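Local coordinates for protein homospermidine synthase (Legionella pneumophila subsp. pneumophila str. Philadelphia 1, PDB 2PH5) that probably makes the polyamine homospermidine in an NAD-dependent reaction and binds NAD in a Rossmann-type domain, at residues Gly93-Ser96 with Leu97-Ile100; Tyr73-Val76 with Ile77-Leu81; Ile404-Ala407 with Ile408-Asp412. One frame throughout, in Å; residues are numbered along the deposited sequence.

Contact 1: Gly93-Ser96 with Leu97-Ile100. With NAD (nicotinamide-adenine-dinucleotide), chain C.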
ATOM      1  N   GLY A  93     -13.763  -3.487 -25.523  1.00 21.99           N
ATOM      2  CA  GLY A  93     -14.816  -4.430 -25.859  1.00 20.87           C
ATOM      3  C   GLY A  93     -15.211  -4.544 -27.328  1.00 21.44           C
ATOM      4  O   GLY A  93     -16.220  -5.174 -27.642  1.00 20.97           O
ATOM      5  N   ILE A  94     -14.450  -3.940 -28.239  1.00 23.02           N
ATOM      6  CA  ILE A  94     -14.765  -4.053 -29.664  1.00 22.43           C
ATOM      7  C   ILE A  94     -13.612  -4.732 -30.399  1.00 23.53           C
ATOM      8  O   ILE A  94     -12.453  -4.345 -30.254  1.00 25.57           O
ATOM      9  CB  ILE A  94     -15.019  -2.687 -30.322  1.00 20.19           C
ATOM     10  CG1 ILE A  94     -16.127  -1.939 -29.592  1.00 21.66           C
ATOM     11  CG2 ILE A  94     -15.434  -2.885 -31.775  1.00 16.28           C
ATOM     12  CD1 ILE A  94     -16.410  -0.554 -30.164  1.00 17.85           C
ATOM     13  N   SER A  95     -13.942  -5.739 -31.199  1.00 23.45           N
ATOM     14  CA  SER A  95     -12.947  -6.507 -31.951  1.00 22.69           C
ATOM     15  C   SER A  95     -12.006  -5.703 -32.860  1.00 20.59           C
ATOM     16  O   SER A  95     -12.411  -5.233 -33.914  1.00 22.07           O
ATOM     17  CB  SER A  95     -13.671  -7.583 -32.772  1.00 21.35           C
ATOM     18  OG  SER A  95     -12.815  -8.192 -33.720  1.00 20.03           O
ATOM     19  N   SER A  96     -10.748  -5.560 -32.448  1.00 19.79           N
ATOM     20  CA  SER A  96      -9.758  -4.847 -33.247  1.00 20.85           C
ATOM     21  C   SER A  96      -9.640  -5.535 -34.602  1.00 22.50           C
ATOM     22  O   SER A  96      -9.549  -4.884 -35.636  1.00 23.78           O
ATOM     23  CB  SER A  96      -8.391  -4.869 -32.564  1.00 21.01           C
ATOM     24  OG  SER A  96      -8.463  -4.414 -31.223  1.00 20.84           O
ATOM     25  N   LEU A  97      -9.642  -6.864 -34.582  1.00 22.94           N
ATOM     26  CA  LEU A  97      -9.541  -7.661 -35.796  1.00 22.31           C
ATOM     27  C   LEU A  97     -10.656  -7.303 -36.752  1.00 22.57           C
ATOM     28  O   LEU A  97     -10.425  -7.072 -37.940  1.00 23.17           O
ATOM     29  CB  LEU A  97      -9.636  -9.139 -35.450  1.00 24.42           C
ATOM     30  CG  LEU A  97      -9.456 -10.169 -36.566  1.00 28.45           C
ATOM     31  CD1 LEU A  97      -8.060 -10.066 -37.185  1.00 27.77           C
ATOM     32  CD2 LEU A  97      -9.669 -11.554 -35.970  1.00 27.15           C
ATOM     33  N   ALA A  98     -11.872  -7.248 -36.221  1.00 22.50           N
ATOM     34  CA  ALA A  98     -13.033  -6.920 -37.032  1.00 21.80           C
ATOM     35  C   ALA A  98     -12.917  -5.501 -37.589  1.00 21.48           C
ATOM     36  O   ALA A  98     -13.191  -5.269 -38.767  1.00 23.86           O
ATOM     37  CB  ALA A  98     -14.307  -7.077 -36.205  1.00 19.77           C
ATOM     38  N   LEU A  99     -12.506  -4.559 -36.744  1.00 20.04           N
ATOM     39  CA  LEU A  99     -12.346  -3.165 -37.166  1.00 19.82           C
ATOM     40  C   LEU A  99     -11.237  -3.023 -38.220  1.00 20.30           C
ATOM     41  O   LEU A  99     -11.381  -2.284 -39.200  1.00 19.61           O
ATOM     42  CB  LEU A  99     -12.028  -2.287 -35.949  1.00 18.03           C
ATOM     43  CG  LEU A  99     -13.087  -1.485 -35.175  1.00 16.23           C
ATOM     44  CD1 LEU A  99     -14.507  -1.922 -35.446  1.00 16.45           C
ATOM     45  CD2 LEU A  99     -12.739  -1.592 -33.712  1.00 12.62           C
ATOM     46  N   ILE A 100     -10.135  -3.740 -38.009  1.00 19.60           N
ATOM     47  CA  ILE A 100      -8.999  -3.716 -38.924  1.00 19.89           C
ATOM     48  C   ILE A 100      -9.414  -4.141 -40.338  1.00 21.84           C
ATOM     49  O   ILE A 100      -9.196  -3.410 -41.308  1.00 21.55           O
ATOM     50  CB  ILE A 100      -7.871  -4.623 -38.385  1.00 19.99           C
ATOM     51  CG1 ILE A 100      -7.226  -3.926 -37.172  1.00 23.01           C
ATOM     52  CG2 ILE A 100      -6.864  -4.961 -39.491  1.00 15.93           C
ATOM     53  CD1 ILE A 100      -6.153  -4.743 -36.441  1.00 24.51           C
TER
HETATM   54  PA  NAD C 501     -12.128   3.922 -21.126  1.00 27.86           P
HETATM   55  O1A NAD C 501     -12.862   2.753 -20.528  1.00 26.13           O
HETATM   56  O2A NAD C 501     -11.913   5.125 -20.275  1.00 27.37           O
HETATM   57  O5B NAD C 501     -12.849   4.410 -22.495  1.00 25.38           O
HETATM   58  C5B NAD C 501     -13.236   3.461 -23.486  1.00 27.00           C
HETATM   59  C4B NAD C 501     -14.394   4.063 -24.303  1.00 29.21           C
HETATM   60  O4B NAD C 501     -14.767   3.072 -25.236  1.00 29.00           O
HETATM   61  C3B NAD C 501     -15.643   4.407 -23.485  1.00 28.14           C
HETATM   62  O3B NAD C 501     -16.012   5.773 -23.694  1.00 29.26           O
HETATM   63  C2B NAD C 501     -16.691   3.454 -23.987  1.00 28.91           C
HETATM   64  O2B NAD C 501     -18.012   3.945 -23.967  1.00 28.66           O
HETATM   65  C1B NAD C 501     -16.173   3.063 -25.372  1.00 28.62           C
HETATM   66  N9A NAD C 501     -16.553   1.725 -25.840  1.00 29.31           N
HETATM   67  C8A NAD C 501     -16.763   0.620 -24.996  1.00 29.97           C
HETATM   68  N7A NAD C 501     -17.767  -0.160 -25.443  1.00 29.74           N
HETATM   69  C5A NAD C 501     -18.233   0.428 -26.569  1.00 30.34           C
HETATM   70  C6A NAD C 501     -19.252   0.063 -27.448  1.00 29.38           C
HETATM   71  N6A NAD C 501     -19.991  -1.039 -27.312  1.00 26.74           N
HETATM   72  N1A NAD C 501     -19.485   0.906 -28.526  1.00 29.57           N
HETATM   73  C2A NAD C 501     -18.756   2.059 -28.736  1.00 28.17           C
HETATM   74  N3A NAD C 501     -17.741   2.435 -27.887  1.00 29.92           N
HETATM   75  C4A NAD C 501     -17.511   1.605 -26.828  1.00 29.62           C
HETATM   76  O3  NAD C 501     -10.711   3.347 -21.532  1.00 28.99           O
HETATM   77  PN  NAD C 501      -9.446   3.980 -22.290  1.00 29.46           P
HETATM   78  O1N NAD C 501      -8.248   3.650 -21.483  1.00 29.57           O
HETATM   79  O2N NAD C 501      -9.755   5.423 -22.587  1.00 25.34           O
HETATM   80  O5D NAD C 501      -9.600   3.031 -23.550  1.00 32.91           O
HETATM   81  C5D NAD C 501      -8.757   3.003 -24.674  1.00 34.33           C
HETATM   82  C4D NAD C 501      -7.820   1.838 -24.434  1.00 35.46           C
HETATM   83  O4D NAD C 501      -6.496   2.285 -24.554  1.00 35.99           O
HETATM   84  C3D NAD C 501      -7.779   0.377 -24.036  1.00 35.59           C
HETATM   85  O3D NAD C 501      -7.976  -0.476 -25.152  1.00 35.53           O
HETATM   86  C2D NAD C 501      -6.391   0.259 -23.432  1.00 35.56           C
HETATM   87  O2D NAD C 501      -5.889  -1.047 -23.428  1.00 37.50           O
HETATM   88  C1D NAD C 501      -5.577   1.253 -24.251  1.00 34.30           C
HETATM   89  N1N NAD C 501      -4.470   1.946 -23.551  1.00 33.51           N
HETATM   90  C2N NAD C 501      -3.177   1.827 -24.010  1.00 32.92           C
HETATM   91  C3N NAD C 501      -2.165   2.528 -23.321  1.00 32.90           C
HETATM   92  C7N NAD C 501      -0.740   2.472 -23.753  1.00 31.18           C
HETATM   93  O7N NAD C 501       0.167   3.201 -23.028  1.00 32.78           O
HETATM   94  N7N NAD C 501      -0.337   1.782 -24.799  1.00 30.93           N
HETATM   95  C4N NAD C 501      -2.467   3.338 -22.179  1.00 33.89           C
HETATM   96  C5N NAD C 501      -3.805   3.427 -21.741  1.00 33.84           C
HETATM   97  C6N NAD C 501      -4.805   2.747 -22.411  1.00 32.74           C
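One face of the NAD adenine is covered by Ile94 CD1, which sits over the six-membered ring, 3.8 Å from NAD N1A and about as far from C2A. The other branch of Ile94, CG2, meets Leu99 CD2 at 3.6 Å, the two side chains crossing at about a right angle. The extended branch through CG1 stands beside the backbone N, which sends CD1 to the nucleotide and leaves CG2 for the helix. Another flat group, the peptide carbonyl of Ser95, receives Leu99 N within its own plane, with 2.9 Å from N to Ser95 O; the same oxygen lies 3.6 Å from Leu99 CB.

Ser95 is the N-cap of helix 96-106. With OG anti to the backbone N (chi1 168°), the hydroxyl reaches forward to the first turn and accepts from Ala98 N at 2.8 Å from OG, the N-H pointing to it at 156°. One residue on, Ser96 O takes Ile100 N at 2.7 Å. The Ser96 hydroxyl is engaged elsewhere, by the backbone N of Glu116, and Trp118 packs against both Ile94 and Ser95.

This is the start of the helix that follows strand 86-89 in the Rossmann-type domain, and Leu99 packs onto Leu87 and Asp89 of that strand. The cap gives an acceptor to an amide of the first turn, where the carbonyl four residues back is not part of the helix. Ile94 contributes a hydrocarbon contact over the adenine face, probably mainly dispersion, while hydrogen bonds to the cofactor come from other residues such as Ile68.

Contact 2: Tyr73-Val76 with Ile77-Leu81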
ATOM      1  N   TYR A  73     -21.741  -3.145 -36.360  1.00 29.50           N
ATOM      2  CA  TYR A  73     -20.489  -2.456 -36.649  1.00 30.31           C
ATOM      3  C   TYR A  73     -20.223  -2.256 -38.138  1.00 31.20           C
ATOM      4  O   TYR A  73     -19.677  -1.227 -38.531  1.00 31.27           O
ATOM      5  CB  TYR A  73     -19.312  -3.180 -35.983  1.00 29.98           C
ATOM      6  CG  TYR A  73     -18.716  -4.322 -36.772  1.00 28.79           C
ATOM      7  CD1 TYR A  73     -17.659  -4.112 -37.665  1.00 29.28           C
ATOM      8  CD2 TYR A  73     -19.179  -5.618 -36.600  1.00 28.86           C
ATOM      9  CE1 TYR A  73     -17.077  -5.171 -38.356  1.00 28.59           C
ATOM     10  CE2 TYR A  73     -18.607  -6.680 -37.283  1.00 31.04           C
ATOM     11  CZ  TYR A  73     -17.557  -6.455 -38.154  1.00 30.41           C
ATOM     12  OH  TYR A  73     -16.980  -7.535 -38.786  1.00 33.38           O
ATOM     13  N   LEU A  74     -20.603  -3.227 -38.966  1.00 31.77           N
ATOM     14  CA  LEU A  74     -20.374  -3.099 -40.400  1.00 33.96           C
ATOM     15  C   LEU A  74     -21.099  -1.907 -41.002  1.00 34.98           C
ATOM     16  O   LEU A  74     -20.565  -1.227 -41.878  1.00 35.58           O
ATOM     17  CB  LEU A  74     -20.789  -4.372 -41.143  1.00 34.72           C
ATOM     18  CG  LEU A  74     -19.720  -5.469 -41.240  1.00 38.91           C
ATOM     19  CD1 LEU A  74     -20.219  -6.622 -42.118  1.00 39.64           C
ATOM     20  CD2 LEU A  74     -18.454  -4.885 -41.838  1.00 38.75           C
ATOM     21  N   GLU A  75     -22.312  -1.641 -40.530  1.00 36.39           N
ATOM     22  CA  GLU A  75     -23.073  -0.521 -41.063  1.00 37.94           C
ATOM     23  C   GLU A  75     -22.769   0.794 -40.355  1.00 35.81           C
ATOM     24  O   GLU A  75     -22.513   1.804 -41.005  1.00 34.67           O
ATOM     25  CB  GLU A  75     -24.573  -0.813 -40.996  1.00 41.63           C
ATOM     26  CG  GLU A  75     -25.431   0.259 -41.653  1.00 47.51           C
ATOM     27  CD  GLU A  75     -26.856  -0.201 -41.909  1.00 53.49           C
ATOM     28  OE1 GLU A  75     -27.655   0.600 -42.452  1.00 56.88           O
ATOM     29  OE2 GLU A  75     -27.182  -1.365 -41.575  1.00 57.14           O
ATOM     30  N   VAL A  76     -22.787   0.781 -39.027  1.00 34.19           N
ATOM     31  CA  VAL A  76     -22.519   1.992 -38.261  1.00 34.00           C
ATOM     32  C   VAL A  76     -21.131   2.564 -38.538  1.00 33.37           C
ATOM     33  O   VAL A  76     -20.995   3.738 -38.885  1.00 31.71           O
ATOM     34  CB  VAL A  76     -22.649   1.734 -36.745  1.00 32.84           C
ATOM     35  CG1 VAL A  76     -22.360   3.005 -35.979  1.00 32.56           C
ATOM     36  CG2 VAL A  76     -24.045   1.235 -36.419  1.00 33.68           C
ATOM     37  N   ILE A  77     -20.108   1.730 -38.378  1.00 34.58           N
ATOM     38  CA  ILE A  77     -18.723   2.141 -38.597  1.00 35.02           C
ATOM     39  C   ILE A  77     -18.403   2.212 -40.088  1.00 36.14           C
ATOM     40  O   ILE A  77     -17.724   3.129 -40.544  1.00 36.21           O
ATOM     41  CB  ILE A  77     -17.736   1.150 -37.928  1.00 33.62           C
ATOM     42  CG1 ILE A  77     -18.030   1.039 -36.429  1.00 32.75           C
ATOM     43  CG2 ILE A  77     -16.305   1.594 -38.168  1.00 30.77           C
ATOM     44  CD1 ILE A  77     -17.887   2.344 -35.667  1.00 34.12           C
ATOM     45  N   GLY A  78     -18.896   1.234 -40.839  1.00 37.70           N
ATOM     46  CA  GLY A  78     -18.643   1.196 -42.267  1.00 38.66           C
ATOM     47  C   GLY A  78     -19.124   2.419 -43.031  1.00 39.54           C
ATOM     48  O   GLY A  78     -18.434   2.907 -43.920  1.00 39.67           O
ATOM     49  N   SER A  79     -20.304   2.925 -42.691  1.00 40.45           N
ATOM     50  CA  SER A  79     -20.853   4.083 -43.383  1.00 42.82           C
ATOM     51  C   SER A  79     -20.191   5.379 -42.975  1.00 42.32           C
ATOM     52  O   SER A  79     -20.535   6.449 -43.478  1.00 43.10           O
ATOM     53  CB  SER A  79     -22.352   4.192 -43.123  1.00 44.01           C
ATOM     54  OG  SER A  79     -23.016   3.047 -43.624  1.00 49.95           O
ATOM     55  N   THR A  80     -19.230   5.287 -42.070  1.00 40.17           N
ATOM     56  CA  THR A  80     -18.566   6.481 -41.604  1.00 38.45           C
ATOM     57  C   THR A  80     -17.149   6.614 -42.153  1.00 36.27           C
ATOM     58  O   THR A  80     -16.515   7.654 -41.990  1.00 35.47           O
ATOM     59  CB  THR A  80     -18.542   6.498 -40.064  1.00 39.25           C
ATOM     60  OG1 THR A  80     -18.468   7.848 -39.609  1.00 43.07           O
ATOM     61  CG2 THR A  80     -17.343   5.724 -39.540  1.00 40.14           C
ATOM     62  N   LEU A  81     -16.667   5.565 -42.819  1.00 34.89           N
ATOM     63  CA  LEU A  81     -15.314   5.560 -43.391  1.00 36.17           C
ATOM     64  C   LEU A  81     -15.230   5.547 -44.917  1.00 37.29           C
ATOM     65  O   LEU A  81     -15.793   4.672 -45.571  1.00 36.84           O
ATOM     66  CB  LEU A  81     -14.529   4.362 -42.859  1.00 32.39           C
ATOM     67  CG  LEU A  81     -14.166   4.401 -41.387  1.00 32.34           C
ATOM     68  CD1 LEU A  81     -13.546   3.071 -41.007  1.00 32.60           C
ATOM     69  CD2 LEU A  81     -13.218   5.562 -41.109  1.00 29.52           C
TER
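Glu75 O is gripped twice by Ser79, through the hydroxyl OG at 2.9 Å and the backbone N at 3.0 Å. The OG stays near the carbonyl plane, tilted 16° from it, whereas the amide comes from above that plane, 38° out. With OG beside its own backbone N, the serine hydroxyl bends back along the helix to reach the carbonyl four residues earlier.

Two residues before Glu75, Tyr73 O receives Ile77 N at 3.0 Å and has a weak second donor in Gly78 N. The side chain of Ile77 starts close over this oxygen, with CB 3.1 Å from Tyr73 O, and its CG1 passes Tyr73 CB at 4.4 Å. Gly78, lacking a side chain, lets its CA approach Leu74 O to 3.1 Å in a CA-H...O contact.

Helix 73-76 thus gives way to a short 3-10 segment, 78-80, before strand 86-89. Tyr73, Val76 and Ile77 all touch Ile68, an NAD-binding residue, and Leu102 of helix 96-106 covers Leu74 and Ile77. Serine's hydroxyl supplements the main-chain bonding, giving Glu75 O a second donor beside the amide where the helix passes into the 3-10 turn.

Contact 3: Ile404-Ala407 with Ile408-Asp412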
ATOM      1  N   ILE A 404      -0.097   8.141 -35.496  1.00 20.70           N
ATOM      2  CA  ILE A 404      -1.105   8.553 -36.468  1.00 23.87           C
ATOM      3  C   ILE A 404      -0.421   9.287 -37.622  1.00 24.77           C
ATOM      4  O   ILE A 404      -0.721   9.040 -38.787  1.00 25.46           O
ATOM      5  CB  ILE A 404      -2.189   9.486 -35.817  1.00 23.11           C
ATOM      6  CG1 ILE A 404      -3.034   8.687 -34.816  1.00 22.23           C
ATOM      7  CG2 ILE A 404      -3.085  10.102 -36.895  1.00 20.18           C
ATOM      8  CD1 ILE A 404      -4.093   9.508 -34.072  1.00 20.66           C
ATOM      9  N   ILE A 405       0.506  10.182 -37.305  1.00 25.29           N
ATOM     10  CA  ILE A 405       1.207  10.915 -38.349  1.00 27.30           C
ATOM     11  C   ILE A 405       2.039   9.968 -39.206  1.00 27.51           C
ATOM     12  O   ILE A 405       2.170  10.167 -40.411  1.00 26.90           O
ATOM     13  CB  ILE A 405       2.150  11.978 -37.761  1.00 27.40           C
ATOM     14  CG1 ILE A 405       1.349  12.970 -36.917  1.00 27.63           C
ATOM     15  CG2 ILE A 405       2.877  12.713 -38.895  1.00 27.12           C
ATOM     16  CD1 ILE A 405       2.216  13.853 -36.050  1.00 29.25           C
ATOM     17  N   TRP A 406       2.599   8.938 -38.576  1.00 27.81           N
ATOM     18  CA  TRP A 406       3.424   7.971 -39.287  1.00 28.19           C
ATOM     19  C   TRP A 406       2.598   7.209 -40.310  1.00 28.15           C
ATOM     20  O   TRP A 406       3.004   7.047 -41.459  1.00 29.64           O
ATOM     21  CB  TRP A 406       4.052   6.969 -38.310  1.00 29.11           C
ATOM     22  CG  TRP A 406       5.002   6.011 -38.978  1.00 32.53           C
ATOM     23  CD1 TRP A 406       6.320   6.237 -39.289  1.00 33.51           C
ATOM     24  CD2 TRP A 406       4.697   4.699 -39.470  1.00 33.33           C
ATOM     25  NE1 TRP A 406       6.844   5.148 -39.944  1.00 33.63           N
ATOM     26  CE2 TRP A 406       5.873   4.193 -40.070  1.00 33.35           C
ATOM     27  CE3 TRP A 406       3.546   3.904 -39.464  1.00 35.21           C
ATOM     28  CZ2 TRP A 406       5.929   2.924 -40.659  1.00 34.43           C
ATOM     29  CZ3 TRP A 406       3.602   2.636 -40.055  1.00 36.05           C
ATOM     30  CH2 TRP A 406       4.785   2.163 -40.642  1.00 34.88           C
ATOM     31  N   ALA A 407       1.432   6.744 -39.882  1.00 28.42           N
ATOM     32  CA  ALA A 407       0.558   5.980 -40.752  1.00 28.56           C
ATOM     33  C   ALA A 407       0.089   6.787 -41.960  1.00 29.88           C
ATOM     34  O   ALA A 407      -0.012   6.249 -43.060  1.00 30.15           O
ATOM     35  CB  ALA A 407      -0.639   5.461 -39.956  1.00 27.63           C
ATOM     36  N   ILE A 408      -0.193   8.070 -41.767  1.00 30.28           N
ATOM     37  CA  ILE A 408      -0.645   8.902 -42.875  1.00 33.40           C
ATOM     38  C   ILE A 408       0.369   8.950 -44.026  1.00 35.08           C
ATOM     39  O   ILE A 408      -0.014   8.888 -45.190  1.00 35.78           O
ATOM     40  CB  ILE A 408      -0.962  10.342 -42.401  1.00 32.89           C
ATOM     41  CG1 ILE A 408      -2.169  10.307 -41.463  1.00 32.18           C
ATOM     42  CG2 ILE A 408      -1.232  11.253 -43.599  1.00 28.97           C
ATOM     43  CD1 ILE A 408      -2.506  11.635 -40.840  1.00 35.41           C
ATOM     44  N   GLU A 409       1.655   9.055 -43.719  1.00 36.91           N
ATOM     45  CA  GLU A 409       2.631   9.100 -44.792  1.00 40.71           C
ATOM     46  C   GLU A 409       3.142   7.704 -45.174  1.00 39.84           C
ATOM     47  O   GLU A 409       4.076   7.562 -45.964  1.00 40.24           O
ATOM     48  CB  GLU A 409       3.791  10.030 -44.429  1.00 45.09           C
ATOM     49  CG  GLU A 409       4.611   9.605 -43.241  1.00 52.11           C
ATOM     50  CD  GLU A 409       5.845  10.473 -43.063  1.00 56.32           C
ATOM     51  OE1 GLU A 409       5.689  11.676 -42.749  1.00 58.26           O
ATOM     52  OE2 GLU A 409       6.970   9.952 -43.241  1.00 57.62           O
ATOM     53  N   HIS A 410       2.509   6.683 -44.604  1.00 37.81           N
ATOM     54  CA  HIS A 410       2.819   5.283 -44.870  1.00 35.59           C
ATOM     55  C   HIS A 410       1.481   4.549 -44.770  1.00 34.87           C
ATOM     56  O   HIS A 410       1.334   3.619 -43.990  1.00 34.16           O
ATOM     57  CB  HIS A 410       3.779   4.720 -43.820  1.00 35.56           C
ATOM     58  CG  HIS A 410       5.078   5.455 -43.723  1.00 35.69           C
ATOM     59  ND1 HIS A 410       5.354   6.357 -42.718  1.00 34.92           N
ATOM     60  CD2 HIS A 410       6.181   5.416 -44.507  1.00 36.53           C
ATOM     61  CE1 HIS A 410       6.571   6.840 -42.886  1.00 35.17           C
ATOM     62  NE2 HIS A 410       7.096   6.285 -43.964  1.00 34.61           N
ATOM     63  N   PRO A 411       0.489   4.960 -45.579  1.00 34.87           N
ATOM     64  CA  PRO A 411      -0.851   4.369 -45.586  1.00 34.37           C
ATOM     65  C   PRO A 411      -1.008   2.949 -46.103  1.00 34.45           C
ATOM     66  O   PRO A 411      -2.052   2.334 -45.909  1.00 34.44           O
ATOM     67  CB  PRO A 411      -1.648   5.368 -46.415  1.00 35.51           C
ATOM     68  CG  PRO A 411      -0.656   5.801 -47.434  1.00 34.78           C
ATOM     69  CD  PRO A 411       0.595   6.017 -46.605  1.00 35.48           C
ATOM     70  N   ASP A 412       0.016   2.418 -46.755  1.00 35.36           N
ATOM     71  CA  ASP A 412      -0.090   1.071 -47.301  1.00 36.40           C
ATOM     72  C   ASP A 412       1.027   0.175 -46.799  1.00 37.78           C
ATOM     73  O   ASP A 412       1.940  -0.173 -47.539  1.00 39.11           O
ATOM     74  CB  ASP A 412      -0.091   1.156 -48.825  1.00 34.84           C
ATOM     75  CG  ASP A 412      -1.219   2.039 -49.344  1.00 36.88           C
ATOM     76  OD1 ASP A 412      -2.394   1.623 -49.250  1.00 36.95           O
ATOM     77  OD2 ASP A 412      -0.938   3.153 -49.830  1.00 37.44           O
TER
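His410 folds back onto the indole of Trp406, and most of its side-chain atoms meet that residue in turn. CB stands over the face of the six-membered ring, 4.1 Å from its centroid and only 6° off the normal, a CH-pi contact. CG follows at 3.9 Å from Trp406 CE2. ND1 then does two things: it donates to Trp406 O at 2.8 Å, with the acceptor close to the imidazole plane, and it lies over the five-membered ring, 3.3 Å above the indole plane. CE1 comes within 3.4 Å of Trp406 NE1, and NE2, at the far end, is more distant. The rings form an offset stack, centroids 4.1 Å apart and planes at 28°.

The imidazole is placed by its CG standing beside the backbone N (chi1 -58°), while Trp406 CG, anti to its own N, turns the indole so that one face lies against the imidazole. Before the helix ends, Ile408 N reaches Ile404 O at 3.2 Å, and their side chains touch at Ile404 CG2 and Ile408 CD1.

Tyr425 meets the indole edge-to-face, and beyond the helix His410 O and Pro411 join Thr151. At this C-terminus of helix 391-408 a side-chain N-H thus bonds a carbonyl of the last turn that also takes a weak bond from Glu409 N; the histidine bond requires the proton on ND1 and, together with the stack, fixes the rotation of the imidazole.

In the fold
Along the chain contact 2 comes first, then contact 1, and contact 3 some 300 residues later. Contacts 1 and 2, with centres 12 Å apart, belong to the NAD-binding, Rossmann-type domain and touch where Tyr73 OH packs on Ala98 CB; strand 86-89 joins them along the chain, and both lie near the adenine end of the cofactor. Contact 3 is about 20 Å from contact 1 and 21 Å from contact 2, centre to centre. Its helix 391-408 packs on Phe86 and Ile88, while helix 96-106 packs on Leu87 and Asp89, so the two helices flank opposite faces of one parallel sheet, to which 415-416 adds an edge strand. The C-terminal part thus completes the Rossmann-type layer.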